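PDB 3HK8: uronate isomerase from Bacillus halodurans C-125, which probably catalyses the isomerisation of uronates such as D-glucuronate to the corresponding ketouronates, using a zinc-containing active site. Local coordinates for residues H26-S31 with H353-V358; A167-D172 with V218-S223; L297-S302 with G323-M328. All coordinates share one frame; numbering follows the deposited sequence.

Contact 1 of 3, residues H26-S31 with H353-V358. With ZN (zinc ion), chain E; HDL (D-arabinohydroxamic acid), chain C.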
loop_
_atom_site.group_PDB
_atom_site.type_symbol
_atom_site.label_atom_id
_atom_site.label_comp_id
_atom_site.label_asym_id
_atom_site.label_seq_id
_atom_site.Cartn_x
_atom_site.Cartn_y
_atom_site.Cartn_z
ATOM N N HIS A 26 -5.391 -37.258 -6.410
ATOM C CA HIS A 26 -6.331 -36.173 -6.663
ATOM C C HIS A 26 -6.933 -36.263 -8.053
ATOM O O HIS A 26 -6.247 -36.070 -9.061
ATOM C CB HIS A 26 -5.713 -34.786 -6.489
ATOM C CG HIS A 26 -6.657 -33.681 -6.853
ATOM N ND1 HIS A 26 -7.897 -33.543 -6.266
ATOM C CD2 HIS A 26 -6.569 -32.694 -7.777
ATOM C CE1 HIS A 26 -8.531 -32.521 -6.811
ATOM N NE2 HIS A 26 -7.748 -31.989 -7.731
ATOM N N THR A 27 -8.226 -36.564 -8.095
ATOM C CA THR A 27 -8.964 -36.666 -9.349
ATOM C C THR A 27 -10.373 -36.133 -9.117
ATOM O O THR A 27 -10.738 -35.760 -7.995
ATOM C CB THR A 27 -9.124 -38.128 -9.826
ATOM O OG1 THR A 27 -10.135 -38.771 -9.036
ATOM C CG2 THR A 27 -7.808 -38.900 -9.693
ATOM N N HIS A 28 -11.152 -36.106 -10.193
ATOM C CA HIS A 28 -12.534 -35.667 -10.151
ATOM C C HIS A 28 -13.361 -36.818 -10.711
ATOM O O HIS A 28 -14.344 -36.620 -11.430
ATOM C CB HIS A 28 -12.705 -34.391 -10.981
ATOM C CG HIS A 28 -11.971 -33.216 -10.413
ATOM N ND1 HIS A 28 -12.494 -32.425 -9.413
ATOM C CD2 HIS A 28 -10.721 -32.750 -10.648
ATOM C CE1 HIS A 28 -11.597 -31.524 -9.055
ATOM N NE2 HIS A 28 -10.512 -31.701 -9.788
ATOM N N LEU A 29 -12.927 -38.032 -10.380
ATOM C CA LEU A 29 -13.616 -39.243 -10.802
ATOM C C LEU A 29 -14.448 -39.717 -9.621
ATOM O O LEU A 29 -14.255 -39.258 -8.494
ATOM C CB LEU A 29 -12.611 -40.328 -11.200
ATOM C CG LEU A 29 -11.686 -39.952 -12.360
ATOM C CD1 LEU A 29 -10.757 -41.118 -12.694
ATOM C CD2 LEU A 29 -12.530 -39.568 -13.570
ATOM N N PHE A 30 -15.378 -40.628 -9.880
ATOM C CA PHE A 30 -16.234 -41.153 -8.829
ATOM C C PHE A 30 -16.401 -42.658 -8.964
ATOM O O PHE A 30 -16.322 -43.205 -10.065
ATOM C CB PHE A 30 -17.612 -40.486 -8.893
ATOM C CG PHE A 30 -17.598 -39.027 -8.537
ATOM C CD1 PHE A 30 -17.588 -38.624 -7.205
ATOM C CD2 PHE A 30 -17.593 -38.055 -9.534
ATOM C CE1 PHE A 30 -17.576 -37.265 -6.868
ATOM C CE2 PHE A 30 -17.579 -36.694 -9.211
ATOM C CZ PHE A 30 -17.571 -36.301 -7.873
ATOM N N SER A 31 -16.617 -43.324 -7.832
ATOM C CA SER A 31 -16.843 -44.763 -7.827
ATOM C C SER A 31 -18.000 -44.971 -8.805
ATOM O O SER A 31 -18.982 -44.231 -8.772
ATOM C CB SER A 31 -17.243 -45.221 -6.424
ATOM O OG SER A 31 -17.309 -46.630 -6.359
ATOM N N HIS A 353 -0.292 -36.214 -10.055
ATOM C CA HIS A 353 -1.666 -36.642 -9.821
ATOM C C HIS A 353 -2.309 -36.332 -11.178
ATOM O O HIS A 353 -1.804 -35.483 -11.910
ATOM C CB HIS A 353 -2.338 -35.853 -8.681
ATOM C CG HIS A 353 -2.597 -34.411 -8.994
ATOM N ND1 HIS A 353 -1.675 -33.415 -8.748
ATOM C CD2 HIS A 353 -3.678 -33.798 -9.531
ATOM C CE1 HIS A 353 -2.178 -32.250 -9.121
ATOM N NE2 HIS A 353 -3.393 -32.454 -9.598
ATOM N N SER A 354 -3.400 -37.006 -11.527
ATOM C CA SER A 354 -4.023 -36.784 -12.833
ATOM C C SER A 354 -5.042 -35.656 -12.907
ATOM O O SER A 354 -5.129 -34.973 -13.926
ATOM C CB SER A 354 -4.708 -38.060 -13.320
ATOM O OG SER A 354 -5.908 -38.283 -12.593
ATOM N N ASP A 355 -5.814 -35.468 -11.838
ATOM C CA ASP A 355 -6.853 -34.450 -11.813
ATOM C C ASP A 355 -7.892 -34.821 -12.876
ATOM O O ASP A 355 -8.605 -33.961 -13.389
ATOM C CB ASP A 355 -6.265 -33.076 -12.141
ATOM C CG ASP A 355 -6.734 -32.000 -11.179
ATOM O OD1 ASP A 355 -7.952 -31.920 -10.920
ATOM O OD2 ASP A 355 -5.879 -31.240 -10.680
ATOM N N ALA A 356 -7.974 -36.106 -13.200
ATOM C CA ALA A 356 -8.898 -36.570 -14.230
ATOM C C ALA A 356 -10.366 -36.257 -13.944
ATOM O O ALA A 356 -10.857 -36.476 -12.835
ATOM C CB ALA A 356 -8.721 -38.067 -14.454
ATOM N N ARG A 357 -11.045 -35.734 -14.963
ATOM C CA ARG A 357 -12.463 -35.396 -14.892
ATOM C C ARG A 357 -13.238 -36.449 -15.670
ATOM O O ARG A 357 -14.423 -36.676 -15.421
ATOM C CB ARG A 357 -12.718 -34.012 -15.505
ATOM C CG ARG A 357 -12.536 -32.864 -14.534
ATOM C CD ARG A 357 -12.489 -31.546 -15.265
ATOM N NE ARG A 357 -12.517 -30.408 -14.356
ATOM C CZ ARG A 357 -13.615 -29.929 -13.775
ATOM N NH1 ARG A 357 -14.796 -30.489 -14.004
ATOM N NH2 ARG A 357 -13.531 -28.875 -12.973
ATOM N N VAL A 358 -12.554 -37.076 -16.623
ATOM C CA VAL A 358 -13.143 -38.120 -17.447
ATOM C C VAL A 358 -12.303 -39.386 -17.257
ATOM O O VAL A 358 -11.079 -39.360 -17.407
ATOM C CB VAL A 358 -13.153 -37.705 -18.939
ATOM C CG1 VAL A 358 -13.878 -38.752 -19.777
ATOM C CG2 VAL A 358 -13.818 -36.338 -19.083
HETATM ZN ZN ZN E . -8.692 -30.888 -9.324
HETATM O O1A HDL C . -9.373 -29.209 -8.106
HETATM C C1 HDL C . -9.479 -28.110 -8.712
HETATM O O1B HDL C . -9.942 -27.056 -8.215
HETATM C C2 HDL C . -9.006 -28.029 -10.175
HETATM O O2 HDL C . -8.178 -29.163 -10.467
HETATM C C3 HDL C . -10.245 -27.979 -11.116
HETATM O O3 HDL C . -10.968 -29.209 -11.089
HETATM C C4 HDL C . -9.921 -27.668 -12.621
HETATM O O4 HDL C . -11.070 -27.154 -13.288
HETATM C C5 HDL C . -9.428 -28.897 -13.433
HETATM O O5 HDL C . -10.038 -29.326 -14.412
HETATM N N6 HDL C . -8.296 -29.486 -13.024
HETATM O O6 HDL C . -7.075 -28.911 -13.195
HETATM O O HOH W 1 -16.017 -38.330 -13.372
HETATM O O HOH W 2 -15.688 -35.007 -13.602
#

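Contact 2 of 3, residues A167-D172 with V218-S223. With HDL (D-arabinohydroxamic acid), chain C.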
loop_
_atom_site.group_PDB
_atom_site.type_symbol
_atom_site.label_atom_id
_atom_site.label_comp_id
_atom_site.label_asym_id
_atom_site.label_seq_id
_atom_site.Cartn_x
_atom_site.Cartn_y
_atom_site.Cartn_z
ATOM N N ALA A 167 -12.128 -41.302 -0.531
ATOM C CA ALA A 167 -12.762 -40.004 -0.396
ATOM C C ALA A 167 -11.829 -38.905 0.095
ATOM O O ALA A 167 -10.870 -39.154 0.820
ATOM C CB ALA A 167 -13.966 -40.114 0.546
ATOM N N ALA A 168 -12.127 -37.684 -0.333
ATOM C CA ALA A 168 -11.389 -36.498 0.074
ATOM C C ALA A 168 -12.477 -35.439 0.256
ATOM O O ALA A 168 -13.273 -35.187 -0.654
ATOM C CB ALA A 168 -10.391 -36.077 -1.005
ATOM N N LEU A 169 -12.520 -34.837 1.438
ATOM C CA LEU A 169 -13.528 -33.830 1.758
ATOM C C LEU A 169 -13.180 -32.440 1.207
ATOM O O LEU A 169 -12.351 -31.730 1.776
ATOM C CB LEU A 169 -13.714 -33.778 3.284
ATOM C CG LEU A 169 -14.704 -32.777 3.897
ATOM C CD1 LEU A 169 -16.109 -32.979 3.327
ATOM C CD2 LEU A 169 -14.715 -32.959 5.404
ATOM N N ARG A 170 -13.814 -32.062 0.095
ATOM C CA ARG A 170 -13.573 -30.764 -0.529
ATOM C C ARG A 170 -14.399 -29.711 0.198
ATOM O O ARG A 170 -15.602 -29.889 0.391
ATOM C CB ARG A 170 -13.945 -30.803 -2.014
ATOM C CG ARG A 170 -13.738 -29.470 -2.739
ATOM C CD ARG A 170 -12.286 -28.983 -2.666
ATOM N NE ARG A 170 -11.469 -29.600 -3.697
ATOM C CZ ARG A 170 -11.057 -28.991 -4.810
ATOM N NH1 ARG A 170 -11.367 -27.723 -5.049
ATOM N NH2 ARG A 170 -10.359 -29.674 -5.708
ATOM N N LEU A 171 -13.763 -28.605 0.578
ATOM C CA LEU A 171 -14.453 -27.571 1.344
ATOM C C LEU A 171 -14.543 -26.145 0.788
ATOM O O LEU A 171 -14.829 -25.212 1.542
ATOM C CB LEU A 171 -13.827 -27.520 2.738
ATOM C CG LEU A 171 -13.942 -28.839 3.508
ATOM C CD1 LEU A 171 -13.057 -28.801 4.739
ATOM C CD2 LEU A 171 -15.401 -29.082 3.880
ATOM N N ASP A 172 -14.316 -25.967 -0.509
ATOM C CA ASP A 172 -14.367 -24.635 -1.117
ATOM C C ASP A 172 -15.556 -23.747 -0.704
ATOM O O ASP A 172 -15.366 -22.604 -0.304
ATOM C CB ASP A 172 -14.322 -24.761 -2.646
ATOM C CG ASP A 172 -12.979 -25.284 -3.150
ATOM O OD1 ASP A 172 -12.253 -25.918 -2.355
ATOM O OD2 ASP A 172 -12.652 -25.075 -4.336
ATOM N N VAL A 218 -9.166 -39.262 3.160
ATOM C CA VAL A 218 -7.727 -39.368 3.361
ATOM C C VAL A 218 -7.177 -37.975 3.677
ATOM O O VAL A 218 -6.088 -37.837 4.231
ATOM C CB VAL A 218 -7.033 -39.984 2.123
ATOM C CG1 VAL A 218 -7.413 -41.454 2.019
ATOM C CG2 VAL A 218 -7.454 -39.256 0.852
ATOM N N TYR A 219 -7.947 -36.947 3.328
ATOM C CA TYR A 219 -7.579 -35.565 3.622
ATOM C C TYR A 219 -8.725 -34.604 3.312
ATOM O O TYR A 219 -9.684 -34.977 2.641
ATOM C CB TYR A 219 -6.306 -35.152 2.847
ATOM C CG TYR A 219 -6.418 -35.137 1.334
ATOM C CD1 TYR A 219 -7.139 -34.141 0.672
ATOM C CD2 TYR A 219 -5.777 -36.109 0.562
ATOM C CE1 TYR A 219 -7.215 -34.111 -0.723
ATOM C CE2 TYR A 219 -5.850 -36.091 -0.824
ATOM C CZ TYR A 219 -6.566 -35.092 -1.461
ATOM O OH TYR A 219 -6.625 -35.072 -2.833
ATOM N N MET A 220 -8.646 -33.388 3.848
ATOM C CA MET A 220 -9.651 -32.355 3.591
ATOM C C MET A 220 -8.938 -31.416 2.627
ATOM O O MET A 220 -7.739 -31.179 2.778
ATOM C CB MET A 220 -10.035 -31.609 4.880
ATOM C CG MET A 220 -10.897 -32.420 5.858
ATOM S SD MET A 220 -11.369 -31.492 7.366
ATOM C CE MET A 220 -9.944 -31.740 8.359
ATOM N N ALA A 221 -9.656 -30.878 1.646
ATOM C CA ALA A 221 -9.022 -30.009 0.656
ATOM C C ALA A 221 -9.797 -28.746 0.300
ATOM O O ALA A 221 -11.002 -28.649 0.539
ATOM C CB ALA A 221 -8.755 -30.810 -0.612
ATOM N N VAL A 222 -9.083 -27.788 -0.288
ATOM C CA VAL A 222 -9.663 -26.520 -0.724
ATOM C C VAL A 222 -8.753 -25.873 -1.774
ATOM O O VAL A 222 -7.526 -26.002 -1.705
ATOM C CB VAL A 222 -9.818 -25.518 0.464
ATOM C CG1 VAL A 222 -8.443 -25.109 0.989
ATOM C CG2 VAL A 222 -10.588 -24.271 0.017
ATOM N N SER A 223 -9.351 -25.209 -2.762
ATOM C CA SER A 223 -8.566 -24.502 -3.768
ATOM C C SER A 223 -8.635 -23.049 -3.299
ATOM O O SER A 223 -9.689 -22.584 -2.855
ATOM C CB SER A 223 -9.154 -24.667 -5.180
ATOM O OG SER A 223 -10.445 -24.098 -5.301
HETATM O O1A HDL C . -9.373 -29.209 -8.106
HETATM C C1 HDL C . -9.479 -28.110 -8.712
HETATM O O1B HDL C . -9.942 -27.056 -8.215
HETATM C C2 HDL C . -9.006 -28.029 -10.175
HETATM O O2 HDL C . -8.178 -29.163 -10.467
HETATM C C3 HDL C . -10.245 -27.979 -11.116
HETATM O O3 HDL C . -10.968 -29.209 -11.089
HETATM C C4 HDL C . -9.921 -27.668 -12.621
HETATM O O4 HDL C . -11.070 -27.154 -13.288
HETATM C C5 HDL C . -9.428 -28.897 -13.433
HETATM O O5 HDL C . -10.038 -29.326 -14.412
HETATM N N6 HDL C . -8.296 -29.486 -13.024
HETATM O O6 HDL C . -7.075 -28.911 -13.195
#

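Contact 3 of 3, residues L297-S302 with G323-M328. With HDL (D-arabinohydroxamic acid), chain C; CO3 (carbonate ion), chain D.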
loop_
_atom_site.group_PDB
_atom_site.type_symbol
_atom_site.label_atom_id
_atom_site.label_comp_id
_atom_site.label_asym_id
_atom_site.label_seq_id
_atom_site.Cartn_x
_atom_site.Cartn_y
_atom_site.Cartn_z
ATOM N N LEU A 297 -0.716 -30.806 2.553
ATOM C CA LEU A 297 -0.434 -31.252 1.194
ATOM C C LEU A 297 -0.602 -29.984 0.379
ATOM O O LEU A 297 -1.638 -29.326 0.478
ATOM C CB LEU A 297 -1.459 -32.294 0.746
ATOM C CG LEU A 297 -1.209 -33.717 1.246
ATOM C CD1 LEU A 297 -2.501 -34.531 1.195
ATOM C CD2 LEU A 297 -0.119 -34.363 0.381
ATOM N N VAL A 298 0.403 -29.624 -0.409
ATOM C CA VAL A 298 0.304 -28.402 -1.201
ATOM C C VAL A 298 0.755 -28.521 -2.648
ATOM O O VAL A 298 1.717 -29.226 -2.959
ATOM C CB VAL A 298 1.126 -27.253 -0.564
ATOM C CG1 VAL A 298 1.077 -26.007 -1.457
ATOM C CG2 VAL A 298 0.589 -26.928 0.815
ATOM N N THR A 299 0.026 -27.835 -3.527
ATOM C CA THR A 299 0.362 -27.762 -4.944
ATOM C C THR A 299 -0.028 -26.341 -5.345
ATOM O O THR A 299 -1.031 -25.807 -4.861
ATOM C CB THR A 299 -0.409 -28.798 -5.806
ATOM O OG1 THR A 299 0.239 -28.926 -7.083
ATOM C CG2 THR A 299 -1.858 -28.368 -6.022
ATOM N N MET A 300 0.770 -25.714 -6.202
ATOM C CA MET A 300 0.473 -24.347 -6.611
ATOM C C MET A 300 0.320 -24.223 -8.121
ATOM O O MET A 300 0.924 -24.978 -8.893
ATOM C CB MET A 300 1.547 -23.406 -6.046
ATOM C CG MET A 300 1.562 -23.447 -4.500
ATOM S SD MET A 300 2.699 -22.346 -3.671
ATOM C CE MET A 300 1.681 -20.849 -3.667
ATOM N N LEU A 301 -0.510 -23.274 -8.534
ATOM C CA LEU A 301 -0.816 -23.068 -9.940
ATOM C C LEU A 301 0.169 -22.209 -10.739
ATOM O O LEU A 301 0.353 -22.426 -11.934
ATOM C CB LEU A 301 -2.226 -22.487 -10.056
ATOM C CG LEU A 301 -2.945 -22.544 -11.404
ATOM C CD1 LEU A 301 -3.004 -23.982 -11.911
ATOM C CD2 LEU A 301 -4.356 -21.972 -11.231
ATOM N N SER A 302 0.805 -21.243 -10.090
ATOM C CA SER A 302 1.740 -20.373 -10.790
ATOM C C SER A 302 3.126 -20.980 -11.009
ATOM O O SER A 302 3.718 -21.546 -10.092
ATOM C CB SER A 302 1.887 -19.047 -10.041
ATOM O OG SER A 302 2.800 -18.186 -10.704
ATOM N N GLY A 323 2.169 -33.159 -7.288
ATOM C CA GLY A 323 1.810 -32.864 -8.660
ATOM C C GLY A 323 2.199 -31.601 -9.399
ATOM O O GLY A 323 2.851 -30.694 -8.882
ATOM N N CYS A 324 1.803 -31.598 -10.666
ATOM C CA CYS A 324 2.013 -30.487 -11.582
ATOM C C CYS A 324 0.579 -30.195 -11.970
ATOM O O CYS A 324 0.020 -30.777 -12.896
ATOM C CB CYS A 324 2.855 -30.947 -12.766
ATOM S SG CYS A 324 4.461 -31.585 -12.195
ATOM N N TRP A 325 -0.009 -29.285 -11.210
ATOM C CA TRP A 325 -1.407 -28.927 -11.332
ATOM C C TRP A 325 -1.915 -28.034 -12.461
ATOM O O TRP A 325 -1.400 -26.930 -12.693
ATOM C CB TRP A 325 -1.839 -28.339 -9.981
ATOM C CG TRP A 325 -3.286 -27.982 -9.846
ATOM C CD1 TRP A 325 -4.358 -28.704 -10.284
ATOM C CD2 TRP A 325 -3.823 -26.859 -9.133
ATOM N NE1 TRP A 325 -5.535 -28.101 -9.882
ATOM C CE2 TRP A 325 -5.232 -26.969 -9.174
ATOM C CE3 TRP A 325 -3.247 -25.769 -8.461
ATOM C CZ2 TRP A 325 -6.077 -26.032 -8.567
ATOM C CZ3 TRP A 325 -4.086 -24.836 -7.861
ATOM C CH2 TRP A 325 -5.490 -24.975 -7.919
ATOM N N TRP A 326 -2.927 -28.548 -13.165
ATOM C CA TRP A 326 -3.642 -27.801 -14.197
ATOM C C TRP A 326 -2.765 -27.165 -15.284
ATOM O O TRP A 326 -2.296 -27.847 -16.198
ATOM C CB TRP A 326 -4.442 -26.721 -13.463
ATOM C CG TRP A 326 -5.690 -26.200 -14.096
ATOM C CD1 TRP A 326 -6.018 -26.181 -15.424
ATOM C CD2 TRP A 326 -6.735 -25.499 -13.414
ATOM N NE1 TRP A 326 -7.204 -25.503 -15.609
ATOM C CE2 TRP A 326 -7.664 -25.074 -14.391
ATOM C CE3 TRP A 326 -6.972 -25.185 -12.065
ATOM C CZ2 TRP A 326 -8.819 -24.348 -14.063
ATOM C CZ3 TRP A 326 -8.125 -24.458 -11.739
ATOM C CH2 TRP A 326 -9.029 -24.051 -12.739
ATOM N N PHE A 327 -2.568 -25.852 -15.189
ATOM C CA PHE A 327 -1.748 -25.131 -16.164
ATOM C C PHE A 327 -0.265 -25.508 -16.071
ATOM O O PHE A 327 0.524 -25.146 -16.942
ATOM C CB PHE A 327 -1.920 -23.616 -15.991
ATOM C CG PHE A 327 -3.354 -23.161 -16.082
ATOM C CD1 PHE A 327 -4.141 -23.501 -17.186
ATOM C CD2 PHE A 327 -3.927 -22.425 -15.054
ATOM C CE1 PHE A 327 -5.491 -23.114 -17.260
ATOM C CE2 PHE A 327 -5.276 -22.031 -15.117
ATOM C CZ PHE A 327 -6.054 -22.380 -16.223
ATOM N N MET A 328 0.104 -26.228 -15.010
ATOM C CA MET A 328 1.480 -26.695 -14.818
ATOM C C MET A 328 1.640 -28.086 -15.459
ATOM O O MET A 328 2.758 -28.554 -15.692
ATOM C CB MET A 328 1.810 -26.823 -13.317
ATOM C CG MET A 328 1.845 -25.519 -12.503
ATOM S SD MET A 328 3.238 -24.436 -12.878
ATOM C CE MET A 328 2.543 -23.539 -14.223
HETATM O O1A HDL C . -9.373 -29.209 -8.106
HETATM C C1 HDL C . -9.479 -28.110 -8.712
HETATM O O1B HDL C . -9.942 -27.056 -8.215
HETATM C C2 HDL C . -9.006 -28.029 -10.175
HETATM O O2 HDL C . -8.178 -29.163 -10.467
HETATM C C3 HDL C . -10.245 -27.979 -11.116
HETATM O O3 HDL C . -10.968 -29.209 -11.089
HETATM C C4 HDL C . -9.921 -27.668 -12.621
HETATM O O4 HDL C . -11.070 -27.154 -13.288
HETATM C C5 HDL C . -9.428 -28.897 -13.433
HETATM O O5 HDL C . -10.038 -29.326 -14.412
HETATM N N6 HDL C . -8.296 -29.486 -13.024
HETATM O O6 HDL C . -7.075 -28.911 -13.195
HETATM C C CO3 D . -8.685 -24.290 -19.052
HETATM O O1 CO3 D . -7.992 -23.382 -19.675
HETATM O O2 CO3 D . -9.431 -25.118 -19.733
HETATM O O3 CO3 D . -8.659 -24.355 -17.747
HETATM O O HOH W 3 1.341 -27.728 -9.203
#

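Contact 1 of 3, residues H26-S31 with H353-V358
His-26 and His-28 meet Asp-355 at a single zinc ion. The arrangement is as in the amidohydrolase superfamily, where a His-X-His motif ends the first strand of a distorted (beta/alpha)8 barrel and an aspartate follows the eighth. The metal bonds come first. NE2 of His-28 and OD1 of Asp-355 each lie 2.0 Å from the zinc, and NE2 of His-26 lies 2.1 Å from it. The His-26 ring gets there because its CG is anti to the backbone N (chi1 176°). O1A and O2 of the bound D-arabinohydroxamic acid complete five ligands. The carboxylate is nearly coplanar with the His-28 ring, at 15°, but stands at 79° to that of His-26. The 2.8 Å gap between His-28 NE2 and Asp-355 OD1 reflects their shared metal and is not a hydrogen bond.

A second shell holds the carboxylate. NE2 of His-353 donates to Asp-355 OD2 at 3.0 Å; the oxygen lies in the imidazole plane, while the donor comes from above the carboxylate plane. The bond occupies OD2 while OD1 binds the zinc, and probably restrains rotation of the group.

Two backbone hydrogen bonds tie the loops together: Asp-355 N to His-26 O at 2.9 Å, and His-28 N to Ala-356 O at 2.7 Å. Each loop also contains an ST turn, with Thr-27 OG1 accepting from Leu-29 N and Ser-354 OG from Ala-356 N. The two hydroxyls are further bonded to Val-141 and Asp-24, respectively.

Apolar contact is slight, Leu-29 CD1 touching Ala-356 CB at 4.1 Å. The Arg-357 chain runs alongside His-28, extended from CG to NE, and its NE donates to O5 of the hydroxamate at 2.7 Å.

Contact 2 of 3, residues A167-D172 with V218-S223
Leu-169 pairs with Met-220 and Arg-170 with Ala-221 in parallel register, the two segments running 23° apart. Four backbone hydrogen bonds support the pairing: Val-218 N to Ala-167 O, Leu-169 N to Tyr-219 O, Ala-221 N to Leu-169 O and Leu-171 N to Ala-221 O. With helices, among them 198-215, between the strands in sequence, this is a beta-alpha-beta crossover of the barrel.

Side chains divide between the two faces. Leu-169 and Met-220 lie alongside each other, CD2 of the leucine 3.9 Å from CG of the methionine, and Leu-171 CD1 crosses to Met-220 SD. That face is covered by helices 198-215 and 235-250. Toward the other side, Ala-168 CB sits over the face of the Tyr-219 ring in a CH-pi contact, 4.1 Å from the ring centroid; the Tyr-219 OH is bonded to Met-25 O.

Past the last backbone bond the pairing passes to a side chain. Leu-171 occupies the N-cap position of the helix that begins at Asp-172, and the Asp-172 carboxylate takes Ser-223 N on OD1 at 3.0 Å and Ser-223 OG on OD2 at 2.6 Å. Both oxygens are met from above the carboxylate plane. Arg-170 is bent at chi2 (59°) and chi3 (84°), which turns its NH1 back to Asp-172 OD2 in a 3.0 Å salt bridge whose bent hydrogen bond is weak.

At the other terminal nitrogen, Arg-170 NH2 donates to O1A of the bound D-arabinohydroxamic acid at 2.6 Å, and this oxygen also binds the zinc. The contacts thus form a chain: Ser-223 holds the Asp-172 carboxylate, which is likely to steady the guanidinium, and the guanidinium probably offsets charge on the ligand's carboxylate beside the metal.

Contact 3 of 3, residues L297-S302 with G323-M328
Trp-325 and Leu-301 meet because each holds its CG anti to its own backbone N (chi1 -176° and -163°), which brings the leucine branch over the indole at the C-terminal end of barrel strand 296-300. This belongs to the (beta/alpha)8 fold, where loops after neighbouring parallel strands wall the active site.

Leu-301 CD1 makes a CH-pi contact, 4.2 Å from the centroid of the six-membered ring of Trp-325. The same methyl reaches Trp-326 CB at 3.5 Å and Phe-327 CD2 at 3.6 Å, so one branch is held among three consecutive aromatic residues. On the polar side, a water donates to Thr-299 OG1 at 2.7 Å and to Met-300 O, and accepts from Trp-325 N at 2.9 Å, joining strand and loop. Thr-299 OG1 is also bonded to Phe-322 O.

The Trp-326 indole lies between Phe-327 CZ on one face and C4 of the bound D-arabinohydroxamic acid on the opposite face. Its NE1 donates to O3 of a carbonate ion at 2.8 Å; the ion, probably from the crystallisation liquor, is also held by Arg-314 and Lys-315 of the second subunit. With an alanine here, the ligand is likely to lose its flat wall at C4, the carbonate a donor, and the Phe-327 ring a neighbour that limits its turning.

Trp-325, whose ring edge faces the ligand, ends in a nearly straight hydrogen bond: NE1 donates to hydroxamate O2 at 2.9 Å, with an N-H...O angle of 177°.

The three contacts surround one site: centres lie about 13 Å apart for contacts 1 and 2, and about 15 Å for contact 3 from either. Contact 1 joins a loop near the N terminus to one far along the chain, before the last two helices, and brackets the others in sequence; contact 2 closes before contact 3 opens. Contacts 2 and 3 reach the same mixed sheet, through strands 169-170 with 220-224 and through 296-300, with strand 255-262 between 220-224 and 296-300. All three touch the bound ligand. They also touch one another directly: His-26 packs on Arg-170, Asp-355 on Trp-325, and Tyr-219 on Leu-297. Residues distant in sequence thus line one zinc-centred pocket.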